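Local coordinates for ornithine aminotransferase (Plasmodium falciparum, PDB 3LG0), which catalyses the pyridoxal phosphate-dependent transamination of ornithine with 2-oxoglutarate, giving glutamate semialdehyde and glutamate on the route to proline, at residues Tyr103-Met108 against Val280-Lys285; Pro178-Glu183 against Asp213-Gly218; Lys338-Val343 against Cys350-Lys355. All coordinates share one frame; numbering follows the deposited sequence.

Overall arrangement
The three contacts illustrate how chemistry follows place in a fold. Interaction 1 and interaction 2 lie at the two borders of one seven-stranded mixed sheet, beside the strands outermost within this chain, 105-109 and 174-177, with centres about 27 Å apart. Interaction 3 belongs to the other sheet, on the opposite side of the chain's centre from interaction 1 and about 41 Å from it, centre to centre. Interaction 1 is buried, partly under the second subunit, and is aliphatic. Interaction 2, partly buried, is dominated by aromatic rings. Interaction 3, likewise partly buried, alone uses hydrogen bonds between its segments: a bulged hairpin with apolar and charged sides.

Interaction 1: Tyr103-Met108 against Val280-Lys285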
loop_
_atom_site.group_PDB
_atom_site.type_symbol
_atom_site.label_atom_id
_atom_site.label_comp_id
_atom_site.label_asym_id
_atom_site.label_seq_id
_atom_site.Cartn_x
_atom_site.Cartn_y
_atom_site.Cartn_z
ATOM N N TYR A 103 -17.821 -5.528 -15.618
ATOM C CA TYR A 103 -16.722 -6.416 -15.963
ATOM C C TYR A 103 -16.917 -7.731 -15.227
ATOM O O TYR A 103 -17.547 -7.763 -14.156
ATOM C CB TYR A 103 -15.370 -5.772 -15.619
ATOM C CG TYR A 103 -15.006 -4.659 -16.565
ATOM C CD1 TYR A 103 -14.197 -4.897 -17.667
ATOM C CD2 TYR A 103 -15.482 -3.371 -16.368
ATOM C CE1 TYR A 103 -13.865 -3.868 -18.550
ATOM C CE2 TYR A 103 -15.154 -2.330 -17.244
ATOM C CZ TYR A 103 -14.349 -2.590 -18.336
ATOM O OH TYR A 103 -14.022 -1.578 -19.216
ATOM N N ASP A 104 -16.393 -8.811 -15.806
ATOM C CA ASP A 104 -16.509 -10.138 -15.200
ATOM C C ASP A 104 -15.864 -10.168 -13.820
ATOM O O ASP A 104 -16.449 -10.682 -12.871
ATOM C CB ASP A 104 -15.857 -11.210 -16.076
ATOM C CG ASP A 104 -16.579 -11.413 -17.391
ATOM O OD1 ASP A 104 -17.785 -11.166 -17.455
ATOM O OD2 ASP A 104 -15.935 -11.826 -18.366
ATOM N N LYS A 105 -14.658 -9.614 -13.717
ATOM C CA LYS A 105 -13.862 -9.801 -12.516
ATOM C C LYS A 105 -13.143 -8.549 -12.018
ATOM O O LYS A 105 -12.910 -7.601 -12.762
ATOM C CB LYS A 105 -12.884 -10.963 -12.724
ATOM C CG LYS A 105 -13.550 -12.337 -12.540
ATOM C CD LYS A 105 -12.585 -13.489 -12.782
ATOM C CE LYS A 105 -13.204 -14.818 -12.370
ATOM N NZ LYS A 105 -14.576 -14.944 -12.945
ATOM N N VAL A 106 -12.819 -8.552 -10.731
ATOM C CA VAL A 106 -12.044 -7.482 -10.138
ATOM C C VAL A 106 -10.972 -8.069 -9.220
ATOM O O VAL A 106 -11.133 -9.155 -8.647
ATOM C CB VAL A 106 -12.948 -6.481 -9.364
ATOM C CG1 VAL A 106 -13.447 -7.093 -8.084
ATOM C CG2 VAL A 106 -12.191 -5.168 -9.065
ATOM N N LEU A 107 -9.871 -7.335 -9.104
ATOM C CA LEU A 107 -8.754 -7.693 -8.239
ATOM C C LEU A 107 -8.469 -6.498 -7.340
ATOM O O LEU A 107 -8.146 -5.415 -7.842
ATOM C CB LEU A 107 -7.549 -8.046 -9.117
ATOM C CG LEU A 107 -6.108 -8.173 -8.623
ATOM C CD1 LEU A 107 -5.985 -8.610 -7.179
ATOM C CD2 LEU A 107 -5.385 -9.147 -9.561
ATOM N N MET A 108 -8.621 -6.681 -6.024
ATOM C CA MET A 108 -8.449 -5.586 -5.056
ATOM C C MET A 108 -7.013 -5.503 -4.553
ATOM O O MET A 108 -6.432 -6.507 -4.168
ATOM C CB MET A 108 -9.364 -5.756 -3.823
ATOM C CG MET A 108 -10.840 -5.899 -4.109
ATOM S SD MET A 108 -11.538 -4.534 -5.050
ATOM C CE MET A 108 -11.569 -3.236 -3.810
ATOM N N VAL A 280 -9.159 -12.013 -20.025
ATOM C CA VAL A 280 -7.900 -11.441 -19.553
ATOM C C VAL A 280 -7.590 -11.837 -18.108
ATOM O O VAL A 280 -6.499 -12.312 -17.823
ATOM C CB VAL A 280 -7.825 -9.896 -19.716
ATOM C CG1 VAL A 280 -7.896 -9.502 -21.184
ATOM C CG2 VAL A 280 -8.935 -9.239 -18.961
ATOM N N MET A 281 -8.547 -11.672 -17.198
ATOM C CA MET A 281 -8.263 -11.897 -15.775
ATOM C C MET A 281 -7.820 -13.323 -15.434
ATOM O O MET A 281 -6.956 -13.506 -14.589
ATOM C CB MET A 281 -9.454 -11.497 -14.913
ATOM C CG MET A 281 -9.120 -11.376 -13.432
ATOM S SD MET A 281 -8.227 -9.851 -13.003
ATOM C CE MET A 281 -9.602 -8.730 -12.742
ATOM N N LEU A 282 -8.404 -14.329 -16.084
ATOM C CA LEU A 282 -8.134 -15.715 -15.704
ATOM C C LEU A 282 -6.736 -16.162 -16.110
ATOM O O LEU A 282 -6.309 -17.282 -15.824
ATOM C CB LEU A 282 -9.192 -16.645 -16.277
ATOM C CG LEU A 282 -10.539 -16.500 -15.574
ATOM C CD1 LEU A 282 -11.638 -17.262 -16.325
ATOM C CD2 LEU A 282 -10.409 -16.954 -14.117
ATOM N N VAL A 283 -6.034 -15.263 -16.778
ATOM C CA VAL A 283 -4.665 -15.479 -17.189
ATOM C C VAL A 283 -3.770 -15.551 -15.949
ATOM O O VAL A 283 -2.698 -16.155 -15.980
ATOM C CB VAL A 283 -4.254 -14.337 -18.152
ATOM C CG1 VAL A 283 -2.967 -13.650 -17.716
ATOM C CG2 VAL A 283 -4.220 -14.831 -19.605
ATOM N N LEU A 284 -4.227 -14.940 -14.854
ATOM C CA LEU A 284 -3.520 -14.984 -13.572
ATOM C C LEU A 284 -3.862 -16.262 -12.814
ATOM O O LEU A 284 -5.037 -16.628 -12.691
ATOM C CB LEU A 284 -3.887 -13.773 -12.721
ATOM C CG LEU A 284 -3.467 -12.393 -13.227
ATOM C CD1 LEU A 284 -4.245 -11.317 -12.506
ATOM C CD2 LEU A 284 -1.989 -12.205 -13.020
ATOM N N LYS A 285 -2.844 -16.950 -12.308
ATOM C CA LYS A 285 -3.079 -18.235 -11.644
ATOM C C LYS A 285 -2.901 -18.165 -10.123
ATOM O O LYS A 285 -2.159 -17.323 -9.612
ATOM C CB LYS A 285 -2.185 -19.332 -12.240
ATOM C CG LYS A 285 -2.232 -19.427 -13.759
ATOM C CD LYS A 285 -3.621 -19.780 -14.263
ATOM C CE LYS A 285 -3.647 -19.832 -15.795
ATOM N NZ LYS A 285 -4.956 -20.313 -16.339
#
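Met281 leans across Lys105 at a slant where helix 278-281 packs against strand 105-109, outermost within this chain in the seven-stranded mixed sheet that runs across to strand 174-177, the central sheet of a fold type I pyridoxal phosphate enzyme. The methionine chain reaches out from the helix end and kinks twice, at chi2 (77°) and chi3 (87°). That shape gives it two points of contact. Its CG rests 3.9 Å from Lys105 CB and also brushes the lysine CD, so the start of the lysine chain serves as a hydrophobic wall. Its terminal methyl swings over the strand backbone instead, with CE 3.8 Å from Val106 CA and 4.2 Å from Leu107 CB.

Lys105 is extended as far as CE and bends only at its last torsion, which sets NZ. Its CE lies 3.9 Å from Leu282 CD2, the two chains crossing at about a right angle. The ammonium group finds its partners beyond the contact: a salt bridge to Asp278 and a hydrogen bond to the carbonyl oxygen of Thr19 of the second subunit. That subunit also bonds to the backbone of Val106 and packs Ala22 on Met281 and Asn24 on Leu107, which makes this strand-helix junction part of the dimer interface. Further along the strand, Leu107 turns toward the type I turn that runs from Met281 to Leu284, and touches it branch to branch, its CD2 3.8 Å from Leu284 CD1. The closest approach is made by the methionine methyl, its CE 3.5 Å from the backbone O of Lys105.

Interaction 2: Pro178-Glu183 against Asp213-Gly218; sequences PYDDLE and DSYFPG
Tyr215 lays its ring beneath the backbone of Asp180, and nearly every atom of its side chain finds something there. At the root, CB comes 3.3 Å from Asp180 OD1, an oxygen that accepts a hydrogen bond from Ser212; the same carboxylate oxygen also lies close to CG. With CG anti to the backbone N (chi1 -174°), the ring is carried straight out from the helix under the turn. Asp180 CA then stands over the middle of its face, 3.5 Å from the ring centroid and 15° off the normal, a CH-pi contact. Along one side of the ring, CD1 meets Leu182 CD2 at 3.7 Å, and CE1 lies 3.4 Å from Asp181 N. Along the other, CE2 points at Tyr179, 4.2 Å from its CE1. This is an edge-to-face pair, the edge of Tyr215 presented to the face of Tyr179. Towards the tip, CZ and OH pass beneath Asp180 N.

The backbone that covers the ring is a type II turn from Pro178 to Asp181, with Asp180 at its left-handed position. It leads from strand 174-177 into helix 182-189, with Asp181 at the N-cap position. That helix and helix 215-226, which carries Tyr215, belong to successive beta-alpha-beta crossovers of the sheet that holds strand 174-177.

Beside the central ring, Tyr179 OH approaches the edge of Phe216, 3.7 Å from CE1 and near the ring plane, while its hydrogen bond goes to the carbonyl of Glu200. On the opposite flank Leu182 pushes CD2 to within 3.4 Å of Tyr215 O and against the backbone carbonyl carbon of Gly218, where no side chain stands in the way.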
loop_
_atom_site.group_PDB
_atom_site.type_symbol
_atom_site.label_atom_id
_atom_site.label_comp_id
_atom_site.label_asym_id
_atom_site.label_seq_id
_atom_site.Cartn_x
_atom_site.Cartn_y
_atom_site.Cartn_z
ATOM N N PRO A 178 3.752 9.767 -27.997
ATOM C CA PRO A 178 3.126 11.011 -27.542
ATOM C C PRO A 178 1.643 10.802 -27.274
ATOM O O PRO A 178 1.008 9.985 -27.937
ATOM C CB PRO A 178 3.311 11.953 -28.739
ATOM C CG PRO A 178 4.493 11.402 -29.471
ATOM C CD PRO A 178 4.394 9.911 -29.315
ATOM N N TYR A 179 1.110 11.544 -26.308
ATOM C CA TYR A 179 -0.309 11.552 -26.005
ATOM C C TYR A 179 -1.101 12.174 -27.152
ATOM O O TYR A 179 -0.620 13.083 -27.824
ATOM C CB TYR A 179 -0.551 12.374 -24.729
ATOM C CG TYR A 179 -1.924 12.186 -24.106
ATOM C CD1 TYR A 179 -2.286 10.972 -23.526
ATOM C CD2 TYR A 179 -2.833 13.220 -24.071
ATOM C CE1 TYR A 179 -3.532 10.796 -22.955
ATOM C CE2 TYR A 179 -4.070 13.056 -23.498
ATOM C CZ TYR A 179 -4.419 11.842 -22.944
ATOM O OH TYR A 179 -5.663 11.678 -22.365
ATOM N N ASP A 180 -2.320 11.686 -27.358
ATOM C CA ASP A 180 -3.258 12.294 -28.299
ATOM C C ASP A 180 -2.750 12.259 -29.743
ATOM O O ASP A 180 -3.113 13.112 -30.557
ATOM C CB ASP A 180 -3.558 13.735 -27.899
ATOM C CG ASP A 180 -4.892 14.225 -28.435
ATOM O OD1 ASP A 180 -5.558 13.469 -29.171
ATOM O OD2 ASP A 180 -5.287 15.364 -28.109
ATOM N N ASP A 181 -1.910 11.269 -30.043
ATOM C CA ASP A 181 -1.339 11.102 -31.371
ATOM C C ASP A 181 -1.644 9.706 -31.930
ATOM O O ASP A 181 -0.866 8.770 -31.737
ATOM C CB ASP A 181 0.171 11.337 -31.312
ATOM C CG ASP A 181 0.835 11.260 -32.678
ATOM O OD1 ASP A 181 0.156 10.865 -33.651
ATOM O OD2 ASP A 181 2.042 11.595 -32.776
ATOM N N LEU A 182 -2.775 9.577 -32.624
ATOM C CA LEU A 182 -3.201 8.289 -33.180
ATOM C C LEU A 182 -2.200 7.705 -34.181
ATOM O O LEU A 182 -2.082 6.484 -34.318
ATOM C CB LEU A 182 -4.578 8.418 -33.825
ATOM C CG LEU A 182 -5.736 8.640 -32.855
ATOM C CD1 LEU A 182 -6.993 8.999 -33.601
ATOM C CD2 LEU A 182 -5.957 7.403 -32.010
ATOM N N GLU A 183 -1.474 8.578 -34.872
ATOM C CA GLU A 183 -0.504 8.134 -35.864
ATOM C C GLU A 183 0.646 7.416 -35.191
ATOM O O GLU A 183 0.947 6.273 -35.520
ATOM C CB GLU A 183 0.039 9.314 -36.674
ATOM C CG GLU A 183 -1.027 10.233 -37.252
ATOM C CD GLU A 183 -0.429 11.379 -38.045
ATOM O OE1 GLU A 183 0.497 11.125 -38.846
ATOM O OE2 GLU A 183 -0.886 12.531 -37.867
ATOM N N ASP A 213 -11.373 15.051 -28.903
ATOM C CA ASP A 213 -12.544 14.170 -28.824
ATOM C C ASP A 213 -12.418 12.906 -29.681
ATOM O O ASP A 213 -13.028 11.874 -29.380
ATOM C CB ASP A 213 -13.821 14.928 -29.201
ATOM C CG ASP A 213 -14.221 15.942 -28.152
ATOM O OD1 ASP A 213 -14.022 15.660 -26.952
ATOM O OD2 ASP A 213 -14.735 17.017 -28.527
ATOM N N SER A 214 -11.621 12.996 -30.740
ATOM C CA SER A 214 -11.437 11.882 -31.654
ATOM C C SER A 214 -10.526 10.785 -31.097
ATOM O O SER A 214 -10.641 9.628 -31.488
ATOM C CB SER A 214 -10.861 12.392 -32.976
ATOM O OG SER A 214 -9.558 12.922 -32.785
ATOM N N TYR A 215 -9.626 11.153 -30.190
ATOM C CA TYR A 215 -8.537 10.277 -29.766
ATOM C C TYR A 215 -8.969 8.897 -29.268
ATOM O O TYR A 215 -8.557 7.874 -29.819
ATOM C CB TYR A 215 -7.700 10.970 -28.698
ATOM C CG TYR A 215 -6.461 10.221 -28.295
ATOM C CD1 TYR A 215 -5.525 9.837 -29.243
ATOM C CD2 TYR A 215 -6.211 9.916 -26.961
ATOM C CE1 TYR A 215 -4.371 9.152 -28.877
ATOM C CE2 TYR A 215 -5.060 9.243 -26.586
ATOM C CZ TYR A 215 -4.143 8.865 -27.548
ATOM O OH TYR A 215 -2.991 8.201 -27.191
ATOM N N PHE A 216 -9.789 8.864 -28.224
ATOM C CA PHE A 216 -10.110 7.592 -27.596
ATOM C C PHE A 216 -10.955 6.658 -28.459
ATOM O O PHE A 216 -10.695 5.454 -28.495
ATOM C CB PHE A 216 -10.675 7.785 -26.187
ATOM C CG PHE A 216 -9.599 7.952 -25.142
ATOM C CD1 PHE A 216 -9.154 9.217 -24.774
ATOM C CD2 PHE A 216 -8.997 6.844 -24.567
ATOM C CE1 PHE A 216 -8.146 9.372 -23.836
ATOM C CE2 PHE A 216 -7.986 6.988 -23.629
ATOM C CZ PHE A 216 -7.560 8.254 -23.263
ATOM N N PRO A 217 -11.955 7.210 -29.167
ATOM C CA PRO A 217 -12.685 6.394 -30.148
ATOM C C PRO A 217 -11.718 5.698 -31.114
ATOM O O PRO A 217 -11.921 4.540 -31.472
ATOM C CB PRO A 217 -13.547 7.424 -30.877
ATOM C CG PRO A 217 -13.788 8.504 -29.847
ATOM C CD PRO A 217 -12.509 8.575 -29.049
ATOM N N GLY A 218 -10.650 6.390 -31.494
ATOM C CA GLY A 218 -9.630 5.811 -32.346
ATOM C C GLY A 218 -8.647 4.898 -31.630
ATOM O O GLY A 218 -8.028 4.031 -32.252
#

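Interaction 3: Lys338-Val343 against Cys350-Lys355; sequences KVVREV and CAIEFK
Val340 wedges its two methyls against two different side chains of the neighbouring strand: CG1 lies 4.0 Å from Ile352 CG2, and CG2 equally close to Phe354 CE1. The hollow is shaped by Ile352 itself, whose CG2 also leans over the rim of one face of the Phe354 ring. Val339 adds a further knuckle, its CG2 near the CD1-CE1 side of that ring. Val407 of helix 393-412 covers both valines.

The strands form an antiparallel hairpin, 340-346 being outermost in its sheet within this chain, and the hairpin is interrupted by a classic beta bulge. Arg341 and Glu342 together stand opposite Glu353, whose O accepts from Arg341 N (2.9 Å) and, more distantly, from Glu342 N (3.2 Å). Within the bulge Glu353 N returns a 2.8 Å bond to Glu342 O; beyond it Val343 pairs with Ile352, and on the other side Lys355 N gives Val339 O an almost linear bond, 171° at the hydrogen.

The extra residue makes a bump of Arg341, directed toward the partner strand. Its chain, bent at chi2 and chi3, lies alongside Glu353 and turns the guanidinium back over Lys355. There the lysine CD sits under the middle of one guanidinium face, 3.3 Å from CZ. Lys355 is folded too, bent at each torsion from chi2 onward, and this curl lets NZ hydrogen-bond to Lys338 O at 3.3 Å.

Arg341 NE and Glu353 OE2 remain 4.3 Å apart, too far for a salt bridge, while Arg344 bridges Glu353 and Glu342. Arg344 probably eases the repulsion between those two carboxylates, and Glu353 may partly offset the charge of Arg341, whose guanidinium face receives the methylenes of Lys355 while NZ is turned to Lys338 O.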
loop_
_atom_site.group_PDB
_atom_site.type_symbol
_atom_site.label_atom_id
_atom_site.label_comp_id
_atom_site.label_asym_id
_atom_site.label_seq_id
_atom_site.Cartn_x
_atom_site.Cartn_y
_atom_site.Cartn_z
ATOM N N LYS A 338 -1.344 38.153 -17.843
ATOM C CA LYS A 338 -0.060 37.939 -18.490
ATOM C C LYS A 338 0.610 36.633 -18.030
ATOM O O LYS A 338 1.271 35.953 -18.820
ATOM C CB LYS A 338 0.861 39.131 -18.228
ATOM C CG LYS A 338 1.806 39.452 -19.375
ATOM C CD LYS A 338 2.464 40.818 -19.193
ATOM C CE LYS A 338 1.451 41.875 -18.785
ATOM N NZ LYS A 338 0.389 42.070 -19.809
ATOM N N VAL A 339 0.441 36.280 -16.757
ATOM C CA VAL A 339 1.130 35.113 -16.192
ATOM C C VAL A 339 0.452 33.779 -16.521
ATOM O O VAL A 339 1.113 32.746 -16.569
ATOM C CB VAL A 339 1.307 35.217 -14.652
ATOM C CG1 VAL A 339 2.131 36.431 -14.289
ATOM C CG2 VAL A 339 -0.038 35.251 -13.949
ATOM N N VAL A 340 -0.863 33.804 -16.742
ATOM C CA VAL A 340 -1.607 32.613 -17.152
ATOM C C VAL A 340 -1.321 32.212 -18.607
ATOM O O VAL A 340 -1.440 33.029 -19.520
ATOM C CB VAL A 340 -3.120 32.813 -16.999
ATOM C CG1 VAL A 340 -3.864 31.607 -17.540
ATOM C CG2 VAL A 340 -3.489 33.084 -15.536
ATOM N N ARG A 341 -0.941 30.952 -18.816
ATOM C CA ARG A 341 -0.736 30.414 -20.156
ATOM C C ARG A 341 -1.998 29.749 -20.681
ATOM O O ARG A 341 -2.361 29.935 -21.832
ATOM C CB ARG A 341 0.387 29.394 -20.166
ATOM C CG ARG A 341 0.375 28.501 -21.392
ATOM C CD ARG A 341 1.414 28.919 -22.413
ATOM N NE ARG A 341 2.764 28.869 -21.857
ATOM C CZ ARG A 341 3.774 29.611 -22.296
ATOM N NH1 ARG A 341 3.578 30.463 -23.294
ATOM N NH2 ARG A 341 4.974 29.510 -21.734
ATOM N N GLU A 342 -2.664 28.971 -19.834
ATOM C CA GLU A 342 -3.867 28.247 -20.239
ATOM C C GLU A 342 -4.651 27.682 -19.054
ATOM O O GLU A 342 -4.068 27.220 -18.078
ATOM C CB GLU A 342 -3.510 27.096 -21.191
ATOM C CG GLU A 342 -4.741 26.347 -21.721
ATOM C CD GLU A 342 -4.406 25.215 -22.706
ATOM O OE1 GLU A 342 -3.269 24.678 -22.672
ATOM O OE2 GLU A 342 -5.296 24.856 -23.516
ATOM N N VAL A 343 -5.975 27.731 -19.149
ATOM C CA VAL A 343 -6.847 27.030 -18.233
ATOM C C VAL A 343 -7.262 25.718 -18.911
ATOM O O VAL A 343 -7.690 25.734 -20.058
ATOM C CB VAL A 343 -8.092 27.857 -17.889
ATOM C CG1 VAL A 343 -8.995 27.080 -16.934
ATOM C CG2 VAL A 343 -7.701 29.199 -17.284
ATOM N N CYS A 350 -9.425 20.107 -12.987
ATOM C CA CYS A 350 -9.004 21.354 -13.610
ATOM C C CYS A 350 -7.584 21.716 -13.245
ATOM O O CYS A 350 -7.017 21.164 -12.308
ATOM C CB CYS A 350 -9.936 22.485 -13.196
ATOM S SG CYS A 350 -11.678 22.024 -13.313
ATOM N N ALA A 351 -7.014 22.651 -13.999
ATOM C CA ALA A 351 -5.666 23.130 -13.750
ATOM C C ALA A 351 -5.465 24.485 -14.424
ATOM O O ALA A 351 -6.179 24.837 -15.357
ATOM C CB ALA A 351 -4.648 22.121 -14.250
ATOM N N ILE A 352 -4.515 25.260 -13.923
ATOM C CA ILE A 352 -4.096 26.455 -14.625
ATOM C C ILE A 352 -2.627 26.278 -14.890
ATOM O O ILE A 352 -1.866 26.024 -13.967
ATOM C CB ILE A 352 -4.316 27.743 -13.802
ATOM C CG1 ILE A 352 -5.796 27.942 -13.482
ATOM C CG2 ILE A 352 -3.799 28.948 -14.568
ATOM C CD1 ILE A 352 -6.066 29.165 -12.617
ATOM N N GLU A 353 -2.221 26.379 -16.147
ATOM C CA GLU A 353 -0.798 26.388 -16.461
ATOM C C GLU A 353 -0.315 27.835 -16.529
ATOM O O GLU A 353 -0.978 28.658 -17.118
ATOM C CB GLU A 353 -0.518 25.681 -17.780
ATOM C CG GLU A 353 0.911 25.859 -18.239
ATOM C CD GLU A 353 1.287 24.968 -19.405
ATOM O OE1 GLU A 353 0.461 24.124 -19.817
ATOM O OE2 GLU A 353 2.427 25.104 -19.901
ATOM N N PHE A 354 0.826 28.129 -15.903
ATOM C CA PHE A 354 1.392 29.479 -15.862
ATOM C C PHE A 354 2.638 29.574 -16.732
ATOM O O PHE A 354 3.295 28.567 -16.985
ATOM C CB PHE A 354 1.746 29.870 -14.415
ATOM C CG PHE A 354 0.550 30.055 -13.537
ATOM C CD1 PHE A 354 -0.099 31.283 -13.477
ATOM C CD2 PHE A 354 0.050 28.990 -12.804
ATOM C CE1 PHE A 354 -1.218 31.443 -12.688
ATOM C CE2 PHE A 354 -1.068 29.137 -12.020
ATOM C CZ PHE A 354 -1.704 30.370 -11.950
ATOM N N LYS A 355 2.958 30.783 -17.180
ATOM C CA LYS A 355 4.224 31.039 -17.869
ATOM C C LYS A 355 5.343 31.050 -16.824
ATOM O O LYS A 355 5.585 32.072 -16.165
ATOM C CB LYS A 355 4.208 32.393 -18.624
ATOM C CG LYS A 355 2.879 32.806 -19.256
ATOM C CD LYS A 355 2.751 32.354 -20.685
ATOM C CE LYS A 355 2.973 33.492 -21.658
ATOM N NZ LYS A 355 1.825 34.446 -21.668
#